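Local coordinates for protein AgaA (Rhizobium radiobacter, PDB 6HLX) that binds the opine agropinic acid as the periplasmic solute-binding protein of an ABC transporter, delivering it for import into the bacterium, at residues A[6-17]-A[24-33]; A[256-267]-A[301-312]. All blocks are in the same frame, centred on the assembly; numbering follows the deposited sequence. Where two conformers were deposited one is given.

Contact 1: A[6-17]-A[24-33]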
loop_
_atom_site.group_PDB
_atom_site.type_symbol
_atom_site.label_atom_id
_atom_site.label_comp_id
_atom_site.label_asym_id
_atom_site.label_seq_id
_atom_site.Cartn_x
_atom_site.Cartn_y
_atom_site.Cartn_z
ATOM N N PHE A 6 -13.839 12.761 8.656
ATOM C CA PHE A 6 -13.238 11.437 8.458
ATOM C C PHE A 6 -12.068 11.293 9.439
ATOM O O PHE A 6 -11.089 12.032 9.349
ATOM C CB PHE A 6 -12.736 11.365 7.016
ATOM C CG PHE A 6 -12.374 10.001 6.460
ATOM C CD1 PHE A 6 -11.322 9.260 7.004
ATOM C CD2 PHE A 6 -13.048 9.483 5.360
ATOM C CE1 PHE A 6 -10.965 8.016 6.455
ATOM C CE2 PHE A 6 -12.669 8.258 4.795
ATOM C CZ PHE A 6 -11.643 7.528 5.350
ATOM N N GLY A 7 -12.191 10.352 10.359
ATOM C CA GLY A 7 -11.172 10.111 11.360
ATOM C C GLY A 7 -10.089 9.201 10.820
ATOM O O GLY A 7 -10.307 7.994 10.671
ATOM N N LEU A 8 -8.916 9.774 10.517
ATOM C CA LEU A 8 -7.763 9.002 10.029
ATOM C C LEU A 8 -6.944 8.441 11.211
ATOM O O LEU A 8 -6.855 9.073 12.270
ATOM C CB LEU A 8 -6.814 9.886 9.191
ATOM C CG LEU A 8 -7.252 10.404 7.835
ATOM C CD1 LEU A 8 -6.189 11.384 7.314
ATOM C CD2 LEU A 8 -7.492 9.252 6.838
ATOM N N SER A 9 -6.240 7.306 10.971
ATOM C CA SER A 9 -5.411 6.665 11.995
ATOM C C SER A 9 -4.098 7.393 12.265
ATOM O O SER A 9 -3.339 6.967 13.141
ATOM C CB SER A 9 -5.147 5.200 11.637
ATOM O OG SER A 9 -4.375 5.135 10.455
ATOM N N GLY A 10 -3.841 8.471 11.520
ATOM C CA GLY A 10 -2.648 9.279 11.737
ATOM C C GLY A 10 -2.596 10.511 10.867
ATOM O O GLY A 10 -3.352 10.637 9.902
ATOM N N GLU A 11 -1.625 11.365 11.158
ATOM C CA GLU A 11 -1.380 12.550 10.361
ATOM C C GLU A 11 -0.394 12.185 9.245
ATOM O O GLU A 11 0.677 11.647 9.535
ATOM C CB GLU A 11 -0.803 13.665 11.251
ATOM C CG GLU A 11 -0.392 14.914 10.493
ATOM C CD GLU A 11 -0.153 16.138 11.365
ATOM O OE1 GLU A 11 -0.308 17.269 10.853
ATOM O OE2 GLU A 11 0.184 15.974 12.561
ATOM N N PRO A 12 -0.694 12.510 7.972
ATOM C CA PRO A 12 0.276 12.188 6.905
ATOM C C PRO A 12 1.609 12.906 7.130
ATOM O O PRO A 12 1.641 14.108 7.448
ATOM C CB PRO A 12 -0.401 12.735 5.640
ATOM C CG PRO A 12 -1.897 12.658 5.961
ATOM C CD PRO A 12 -1.941 13.078 7.422
ATOM N N SER A 13 2.714 12.173 6.975
ATOM C CA SER A 13 4.055 12.760 7.106
ATOM C C SER A 13 4.309 13.711 5.923
ATOM O O SER A 13 5.033 14.698 6.060
ATOM C CB SER A 13 5.108 11.655 7.124
ATOM O OG SER A 13 5.006 10.898 5.931
ATOM N N THR A 14 3.658 13.429 4.776
ATOM C CA THR A 14 3.736 14.245 3.563
ATOM C C THR A 14 2.593 13.937 2.604
ATOM O O THR A 14 2.050 12.830 2.610
ATOM C CB THR A 14 5.094 14.080 2.833
ATOM O OG1 THR A 14 5.141 15.042 1.762
ATOM C CG2 THR A 14 5.320 12.660 2.278
ATOM N N LEU A 15 2.240 14.925 1.768
ATOM C CA LEU A 15 1.275 14.704 0.704
ATOM C C LEU A 15 2.026 14.661 -0.649
ATOM O O LEU A 15 1.391 14.540 -1.693
ATOM C CB LEU A 15 0.176 15.765 0.701
ATOM C CG LEU A 15 -0.793 15.715 1.898
ATOM C CD1 LEU A 15 -1.843 16.827 1.775
ATOM C CD2 LEU A 15 -1.503 14.346 1.976
ATOM N N ASP A 16 3.390 14.754 -0.616
ATOM C CA ASP A 16 4.240 14.686 -1.822
ATOM C C ASP A 16 3.751 13.451 -2.615
ATOM O O ASP A 16 3.709 12.340 -2.081
ATOM C CB ASP A 16 5.733 14.597 -1.439
ATOM C CG ASP A 16 6.676 14.536 -2.622
ATOM O OD1 ASP A 16 6.263 14.035 -3.686
ATOM O OD2 ASP A 16 7.842 14.941 -2.469
ATOM N N THR A 17 3.238 13.678 -3.832
ATOM C CA THR A 17 2.521 12.594 -4.514
ATOM C C THR A 17 3.317 11.331 -4.724
ATOM O O THR A 17 2.738 10.248 -4.573
ATOM C CB THR A 17 1.877 13.039 -5.830
ATOM O OG1 THR A 17 2.894 13.331 -6.796
ATOM C CG2 THR A 17 0.930 14.269 -5.629
ATOM N N SER A 24 -2.719 6.702 5.603
ATOM C CA SER A 24 -3.296 8.022 5.949
ATOM C C SER A 24 -3.054 9.055 4.839
ATOM O O SER A 24 -4.010 9.672 4.355
ATOM C CB SER A 24 -2.764 8.516 7.294
ATOM O OG SER A 24 -3.144 7.610 8.319
ATOM N N GLY A 25 -1.787 9.199 4.421
ATOM C CA GLY A 25 -1.416 10.115 3.348
ATOM C C GLY A 25 -2.106 9.738 2.044
ATOM O O GLY A 25 -2.629 10.606 1.345
ATOM N N ARG A 26 -2.162 8.427 1.721
ATOM C CA ARG A 26 -2.830 7.967 0.497
ATOM C C ARG A 26 -4.310 8.358 0.475
ATOM O O ARG A 26 -4.807 8.782 -0.564
ATOM C CB ARG A 26 -2.716 6.450 0.359
ATOM C CG ARG A 26 -1.317 6.056 -0.060
ATOM C CD ARG A 26 -1.182 4.560 -0.078
ATOM N NE ARG A 26 -0.354 4.173 -1.218
ATOM C CZ ARG A 26 -0.073 2.919 -1.548
ATOM N NH1 ARG A 26 -0.482 1.914 -0.779
ATOM N NH2 ARG A 26 0.624 2.658 -2.647
ATOM N N THR A 27 -5.020 8.199 1.625
ATOM C CA THR A 27 -6.460 8.506 1.701
ATOM C C THR A 27 -6.720 9.984 1.335
ATOM O O THR A 27 -7.638 10.260 0.579
ATOM C CB THR A 27 -7.003 8.158 3.113
ATOM O OG1 THR A 27 -6.751 6.763 3.348
ATOM C CG2 THR A 27 -8.509 8.481 3.271
ATOM N N VAL A 28 -5.862 10.914 1.828
ATOM C CA VAL A 28 -6.006 12.332 1.506
ATOM C C VAL A 28 -5.640 12.558 0.021
ATOM O O VAL A 28 -6.372 13.234 -0.704
ATOM C CB VAL A 28 -5.203 13.250 2.464
ATOM C CG1 VAL A 28 -5.374 14.723 2.075
ATOM C CG2 VAL A 28 -5.627 13.026 3.927
ATOM N N LYS A 29 -4.538 11.959 -0.432
ATOM C CA LYS A 29 -4.122 12.122 -1.847
ATOM C C LYS A 29 -5.214 11.667 -2.817
ATOM O O LYS A 29 -5.403 12.296 -3.853
ATOM C CB LYS A 29 -2.857 11.308 -2.157
ATOM C CG LYS A 29 -1.601 11.982 -1.619
ATOM C CD LYS A 29 -0.294 11.425 -2.217
ATOM C CE LYS A 29 -0.110 9.930 -1.939
ATOM N NZ LYS A 29 1.285 9.480 -2.246
ATOM N N LEU A 30 -5.942 10.593 -2.472
ATOM C CA LEU A 30 -6.969 10.041 -3.366
ATOM C C LEU A 30 -8.264 10.877 -3.412
ATOM O O LEU A 30 -9.109 10.663 -4.283
ATOM C CB LEU A 30 -7.228 8.563 -3.058
ATOM C CG LEU A 30 -6.016 7.667 -3.338
ATOM C CD1 LEU A 30 -6.204 6.308 -2.718
ATOM C CD2 LEU A 30 -5.688 7.582 -4.855
ATOM N N ALA A 31 -8.369 11.879 -2.545
ATOM C CA ALA A 31 -9.481 12.826 -2.604
ATOM C C ALA A 31 -9.108 13.974 -3.556
ATOM O O ALA A 31 -9.981 14.531 -4.210
ATOM C CB ALA A 31 -9.736 13.400 -1.206
ATOM N N ILE A 32 -7.835 14.376 -3.568
ATOM C CA ILE A 32 -7.356 15.569 -4.288
ATOM C C ILE A 32 -6.753 15.270 -5.654
ATOM O O ILE A 32 -6.621 16.195 -6.454
ATOM C CB ILE A 32 -6.280 16.229 -3.368
ATOM C CG1 ILE A 32 -6.929 16.790 -2.075
ATOM C CG2 ILE A 32 -5.408 17.304 -4.079
ATOM C CD1 ILE A 32 -5.784 16.984 -0.929
ATOM N N HIS A 33 -6.298 14.034 -5.878
ATOM C CA HIS A 33 -5.547 13.732 -7.096
ATOM C C HIS A 33 -6.140 12.637 -7.949
ATOM O O HIS A 33 -6.851 11.779 -7.442
ATOM C CB HIS A 33 -4.107 13.315 -6.702
ATOM C CG HIS A 33 -3.283 14.429 -6.124
ATOM N ND1 HIS A 33 -2.892 15.506 -6.891
ATOM C CD2 HIS A 33 -2.760 14.559 -4.880
ATOM C CE1 HIS A 33 -2.179 16.279 -6.089
ATOM N NE2 HIS A 33 -2.066 15.737 -4.865
HETATM O O HOH W 1 -5.039 5.731 7.958
HETATM O O HOH W 2 2.225 11.339 0.055
HETATM O O HOH W 3 -0.197 16.405 -2.890
#
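L8, P12 and L15 meet one flank of helix 24-32: the short axis of strand 6-8 passes 10.1 Å from that of the helix at 145°, and the loop that follows the strand runs back along the helix, with P12 CA 4.5 Å from G25 CA. At this closest point the CB-CG edge of the P12 ring lies against the helix backbone, P12 CB 3.6 Å from G25 CA. L8 splits its two methyls between neighbouring residues: CD1 meets V28 CG2, while CD2 meets T27 CG2, which also touches the ring of F6. V28 is reached from the loop as well, since L15 CD2 packs on V28 CB at 3.9 Å, the two side chains crossing at about a right angle. Polar groups close both ends. S24 OG lies 3.4 Å from G10 O, at best a weak bond, since its one proton may go to another acceptor; a water bridges S24 OG to S9 OG, itself bonded to Y332. At the far end K29, bent at chi3 (-60°), lays its CD by L15 O and brings NZ to T17 O at 2.8 Å, arriving 41° above the carbonyl plane. V19 O, E135 and a water that also reaches T14 O and D16 O share this buried ammonium's three protons with T17 O. T17 CG2 sits over one face of the H33 imidazole, 3.7 Å from its centroid, while a third water joins H33 NE2 to L15 O. An ST turn, D16 N to T14 OG1, shapes the loop between. The unit is a strand-loop-helix connection beside the ligand cleft, the S9 side chain lying about 5 Å from agropinic acid. Strand 3-8 pairs with 190-195 in the mixed sheet, and I172 of strand 171-176 touches P12, L15 and V28, placing the helix against that sheet.

Contact 2: A[256-267]-A[301-312]. With ZN (zinc ion), chain P; ZN (zinc ion), chain O.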
loop_
_atom_site.group_PDB
_atom_site.type_symbol
_atom_site.label_atom_id
_atom_site.label_comp_id
_atom_site.label_asym_id
_atom_site.label_seq_id
_atom_site.Cartn_x
_atom_site.Cartn_y
_atom_site.Cartn_z
ATOM N N GLU A 256 18.247 -20.114 5.358
ATOM C CA GLU A 256 17.991 -20.987 6.513
ATOM C C GLU A 256 17.571 -20.210 7.766
ATOM O O GLU A 256 16.782 -20.725 8.564
ATOM C CB GLU A 256 19.196 -21.888 6.809
ATOM C CG GLU A 256 19.437 -22.957 5.752
ATOM C CD GLU A 256 20.730 -23.741 5.891
ATOM O OE1 GLU A 256 20.774 -24.891 5.401
ATOM O OE2 GLU A 256 21.700 -23.210 6.481
ATOM N N VAL A 257 18.086 -18.972 7.939
ATOM C CA VAL A 257 17.718 -18.128 9.092
ATOM C C VAL A 257 16.290 -17.592 8.892
ATOM O O VAL A 257 15.479 -17.592 9.834
ATOM C CB VAL A 257 18.742 -16.983 9.362
ATOM C CG1 VAL A 257 18.212 -15.952 10.370
ATOM C CG2 VAL A 257 20.094 -17.545 9.823
ATOM N N ARG A 258 15.986 -17.127 7.668
ATOM C CA ARG A 258 14.659 -16.586 7.378
ATOM C C ARG A 258 13.610 -17.698 7.520
ATOM O O ARG A 258 12.588 -17.481 8.170
ATOM C CB ARG A 258 14.632 -15.915 5.993
ATOM C CG ARG A 258 15.714 -14.820 5.875
ATOM C CD ARG A 258 15.554 -13.999 4.609
ATOM N NE ARG A 258 15.829 -14.771 3.395
ATOM C CZ ARG A 258 16.833 -14.539 2.560
ATOM N NH1 ARG A 258 16.952 -15.248 1.447
ATOM N NH2 ARG A 258 17.741 -13.609 2.842
ATOM N N GLN A 259 13.924 -18.917 7.021
ATOM C CA GLN A 259 13.045 -20.089 7.174
ATOM C C GLN A 259 12.915 -20.477 8.642
ATOM O O GLN A 259 11.805 -20.799 9.065
ATOM C CB GLN A 259 13.537 -21.301 6.355
ATOM C CG GLN A 259 13.383 -21.133 4.840
ATOM C CD GLN A 259 13.056 -22.440 4.134
ATOM O OE1 GLN A 259 12.897 -23.489 4.744
ATOM N NE2 GLN A 259 12.904 -22.403 2.831
ATOM N N ALA A 260 14.029 -20.436 9.441
ATOM C CA ALA A 260 13.948 -20.750 10.884
ATOM C C ALA A 260 12.889 -19.868 11.560
ATOM O O ALA A 260 12.072 -20.375 12.318
ATOM C CB ALA A 260 15.299 -20.559 11.569
ATOM N N ILE A 261 12.875 -18.566 11.240
ATOM C CA ILE A 261 11.887 -17.614 11.767
ATOM C C ILE A 261 10.456 -18.001 11.339
ATOM O O ILE A 261 9.557 -17.984 12.177
ATOM C CB ILE A 261 12.282 -16.180 11.400
ATOM C CG1 ILE A 261 13.547 -15.797 12.206
ATOM C CG2 ILE A 261 11.128 -15.213 11.689
ATOM C CD1 ILE A 261 14.229 -14.541 11.753
ATOM N N ALA A 262 10.274 -18.411 10.065
ATOM C CA ALA A 262 8.972 -18.876 9.554
ATOM C C ALA A 262 8.492 -20.134 10.327
ATOM O O ALA A 262 7.295 -20.274 10.566
ATOM C CB ALA A 262 9.073 -19.184 8.073
ATOM N N TYR A 263 9.424 -21.023 10.745
ATOM C CA TYR A 263 9.060 -22.238 11.504
ATOM C C TYR A 263 8.853 -21.961 13.000
ATOM O O TYR A 263 8.163 -22.734 13.683
ATOM C CB TYR A 263 10.155 -23.335 11.340
ATOM C CG TYR A 263 10.072 -24.107 10.038
ATOM C CD1 TYR A 263 9.071 -25.054 9.825
ATOM C CD2 TYR A 263 11.019 -23.921 9.034
ATOM C CE1 TYR A 263 9.008 -25.785 8.638
ATOM C CE2 TYR A 263 10.967 -24.653 7.841
ATOM C CZ TYR A 263 9.952 -25.577 7.647
ATOM O OH TYR A 263 9.872 -26.284 6.476
ATOM N N ALA A 264 9.515 -20.919 13.537
ATOM C CA ALA A 264 9.494 -20.622 14.973
ATOM C C ALA A 264 8.316 -19.803 15.457
ATOM O O ALA A 264 8.010 -19.828 16.652
ATOM C CB ALA A 264 10.783 -19.922 15.383
ATOM N N VAL A 265 7.710 -19.003 14.579
ATOM C CA VAL A 265 6.645 -18.114 15.034
ATOM C C VAL A 265 5.284 -18.779 14.963
ATOM O O VAL A 265 4.805 -19.061 13.871
ATOM C CB VAL A 265 6.677 -16.742 14.313
ATOM C CG1 VAL A 265 5.563 -15.822 14.833
ATOM C CG2 VAL A 265 8.033 -16.063 14.473
ATOM N N ASP A 266 4.648 -19.007 16.132
ATOM C CA ASP A 266 3.315 -19.568 16.156
ATOM C C ASP A 266 2.338 -18.499 15.645
ATOM O O ASP A 266 2.263 -17.395 16.198
ATOM C CB ASP A 266 2.890 -20.014 17.550
ATOM C CG ASP A 266 1.639 -20.837 17.435
ATOM O OD1 ASP A 266 1.757 -22.077 17.226
ATOM O OD2 ASP A 266 0.540 -20.249 17.494
ATOM N N ARG A 267 1.610 -18.830 14.587
ATOM C CA ARG A 267 0.713 -17.861 13.953
ATOM C C ARG A 267 -0.535 -17.561 14.774
ATOM O O ARG A 267 -1.029 -16.424 14.732
ATOM C CB ARG A 267 0.397 -18.296 12.532
ATOM C CG ARG A 267 1.638 -18.129 11.669
ATOM C CD ARG A 267 1.764 -19.218 10.675
ATOM N NE ARG A 267 2.885 -18.988 9.761
ATOM C CZ ARG A 267 4.104 -19.495 9.906
ATOM N NH1 ARG A 267 4.415 -20.202 10.982
ATOM N NH2 ARG A 267 5.036 -19.260 8.996
ATOM N N TYR A 301 3.700 -25.121 3.226
ATOM C CA TYR A 301 5.146 -25.317 3.114
ATOM C C TYR A 301 5.763 -25.262 4.504
ATOM O O TYR A 301 6.559 -26.144 4.869
ATOM C CB TYR A 301 5.755 -24.255 2.189
ATOM C CG TYR A 301 7.245 -24.407 1.999
ATOM C CD1 TYR A 301 8.144 -23.769 2.848
ATOM C CD2 TYR A 301 7.761 -25.162 0.946
ATOM C CE1 TYR A 301 9.520 -23.895 2.669
ATOM C CE2 TYR A 301 9.133 -25.262 0.734
ATOM C CZ TYR A 301 10.010 -24.636 1.605
ATOM O OH TYR A 301 11.363 -24.744 1.411
ATOM N N PHE A 302 5.370 -24.241 5.295
ATOM C CA PHE A 302 5.851 -24.120 6.667
ATOM C C PHE A 302 4.815 -24.709 7.617
ATOM O O PHE A 302 3.685 -25.000 7.219
ATOM C CB PHE A 302 6.118 -22.638 7.024
ATOM C CG PHE A 302 7.233 -22.008 6.230
ATOM C CD1 PHE A 302 8.559 -22.379 6.449
ATOM C CD2 PHE A 302 6.961 -21.046 5.263
ATOM C CE1 PHE A 302 9.591 -21.824 5.688
ATOM C CE2 PHE A 302 7.994 -20.474 4.519
ATOM C CZ PHE A 302 9.301 -20.877 4.728
ATOM N N SER A 303 5.217 -24.882 8.874
ATOM C CA SER A 303 4.380 -25.308 9.981
ATOM C C SER A 303 5.023 -24.724 11.217
ATOM O O SER A 303 6.127 -24.182 11.117
ATOM C CB SER A 303 4.336 -26.832 10.069
ATOM O OG SER A 303 5.637 -27.365 10.244
ATOM N N HIS A 304 4.361 -24.809 12.376
ATOM C CA HIS A 304 4.993 -24.340 13.599
ATOM C C HIS A 304 5.810 -25.498 14.160
ATOM O O HIS A 304 5.248 -26.534 14.531
ATOM C CB HIS A 304 3.994 -23.822 14.634
ATOM C CG HIS A 304 4.663 -23.329 15.874
ATOM N ND1 HIS A 304 5.712 -22.425 15.824
ATOM C CD2 HIS A 304 4.426 -23.646 17.167
ATOM C CE1 HIS A 304 6.069 -22.218 17.081
ATOM N NE2 HIS A 304 5.321 -22.926 17.922
ATOM N N HIS A 305 7.141 -25.331 14.194
ATOM C CA HIS A 305 8.041 -26.377 14.654
ATOM C C HIS A 305 9.336 -25.814 15.203
ATOM O O HIS A 305 10.306 -25.629 14.467
ATOM C CB HIS A 305 8.290 -27.377 13.511
ATOM C CG HIS A 305 8.491 -28.747 14.017
ATOM N ND1 HIS A 305 8.712 -29.802 13.175
ATOM C CD2 HIS A 305 8.558 -29.186 15.300
ATOM C CE1 HIS A 305 8.903 -30.838 13.980
ATOM N NE2 HIS A 305 8.716 -30.500 15.256
ATOM N N VAL A 306 9.325 -25.491 16.500
ATOM C CA VAL A 306 10.428 -24.870 17.231
ATOM C C VAL A 306 11.741 -25.643 17.093
ATOM O O VAL A 306 12.772 -25.050 16.786
ATOM C CB VAL A 306 10.038 -24.613 18.713
ATOM C CG1 VAL A 306 11.237 -24.162 19.542
ATOM C CG2 VAL A 306 8.901 -23.594 18.810
ATOM N N GLU A 307 11.713 -26.966 17.300
ATOM C CA GLU A 307 12.947 -27.747 17.240
ATOM C C GLU A 307 13.552 -27.771 15.816
ATOM O O GLU A 307 14.776 -27.727 15.680
ATOM C CB GLU A 307 12.790 -29.153 17.859
ATOM C CG GLU A 307 11.388 -29.578 18.285
ATOM C CD GLU A 307 10.569 -28.845 19.340
ATOM O OE1 GLU A 307 10.841 -29.002 20.552
ATOM O OE2 GLU A 307 9.600 -28.158 18.947
ATOM N N LYS A 308 12.697 -27.704 14.772
ATOM C CA LYS A 308 13.138 -27.608 13.373
ATOM C C LYS A 308 13.800 -26.233 13.138
ATOM O O LYS A 308 14.829 -26.152 12.473
ATOM C CB LYS A 308 11.954 -27.817 12.408
ATOM C CG LYS A 308 12.392 -28.033 10.966
ATOM C CD LYS A 308 11.220 -28.369 10.050
ATOM C CE LYS A 308 11.667 -28.988 8.743
ATOM N NZ LYS A 308 12.435 -28.036 7.896
ATOM N N ALA A 309 13.216 -25.155 13.712
ATOM C CA ALA A 309 13.764 -23.793 13.622
ATOM C C ALA A 309 15.140 -23.724 14.280
ATOM O O ALA A 309 16.062 -23.143 13.700
ATOM C CB ALA A 309 12.824 -22.797 14.286
ATOM N N LYS A 310 15.287 -24.345 15.480
ATOM C CA LYS A 310 16.570 -24.412 16.182
ATOM C C LYS A 310 17.624 -25.131 15.341
ATOM O O LYS A 310 18.761 -24.655 15.261
ATOM C CB LYS A 310 16.426 -25.107 17.535
ATOM C CG LYS A 310 16.093 -24.162 18.662
ATOM C CD LYS A 310 16.321 -24.824 20.011
ATOM C CE LYS A 310 15.103 -24.742 20.890
ATOM N NZ LYS A 310 15.324 -25.453 22.175
ATOM N N ALA A 311 17.252 -26.269 14.703
ATOM C CA ALA A 311 18.197 -27.029 13.869
ATOM C C ALA A 311 18.655 -26.217 12.669
ATOM O O ALA A 311 19.834 -26.258 12.340
ATOM C CB ALA A 311 17.598 -28.359 13.426
ATOM N N LEU A 312 17.736 -25.433 12.042
ATOM C CA LEU A 312 18.067 -24.561 10.912
ATOM C C LEU A 312 19.057 -23.471 11.277
ATOM O O LEU A 312 19.959 -23.198 10.491
ATOM C CB LEU A 312 16.791 -23.940 10.293
ATOM C CG LEU A 312 16.071 -24.832 9.279
ATOM C CD1 LEU A 312 14.683 -24.302 8.986
ATOM C CD2 LEU A 312 16.859 -24.955 7.972
HETATM ZN ZN ZN P . 5.842 -22.594 19.860
HETATM ZN ZN ZN O . 0.047 -22.830 16.882
HETATM O O HOH W 4 11.823 -26.024 4.588
HETATM O O HOH W 5 8.564 -27.592 3.739
HETATM O O HOH W 6 -1.364 -22.437 18.172
HETATM O O HOH W 7 6.811 -20.930 20.007
#
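L312 enters helix 256-264 as a knob among E256, Q259, A260 and Y263, its CD1 touching Y263 CD2 at 3.7 Å. The two helices run antiparallel at 166°, with axes 7.8 Å apart, a closeness that small residues permit: A309 CB fits against A260 O and A264 CB. Y263 is the large bump in return. With CG anti to its carbonyl carbon (chi1 -80°), its ring slots between K308 CD over one face and the edge of F302 over the other, the latter a T-shaped stack with planes at 80°. F302 in turn receives the methyl of A262 over its ring centre, 3.5 Å from the centroid. Y263 O accepts H305 N in its carbonyl plane at 2.8 Å, and weakly H304 ND1. Q259 NE2 bonds Y301 OH at 3.1 Å across nearly perpendicular planes. D266 CB lies over the H304 ring. H304 NE2 and D266 OD1 each bind a separate zinc ion, at 2.0 and 1.9 Å. The chemistry thus passes from an apolar interhelical seam to a metal-binding rim, where the zinc on H304 NE2 and the weak ND1 bond to Y263 O would together fix the turn of the imidazole.

How the contacts relate
Contact 1 is buried near the middle of the chain and contact 2 lies partly exposed at its periphery; their centres are 38 Å apart on opposite sides of the chain's centre, and they share no strand or helix. The first joins a strand and its loop to a helix beside the agropinic acid pocket; its polar groups are met by waters and by a lysine with several partners, among aliphatic side chains. The second pairs two helices separated by a few dozen residues, relying on alanines, aromatic rings and a leucine knob, and H304 and D266 each bind a zinc ion of their own at its margin. Nearest atoms remain about 22 Å apart, so neither packs on the other.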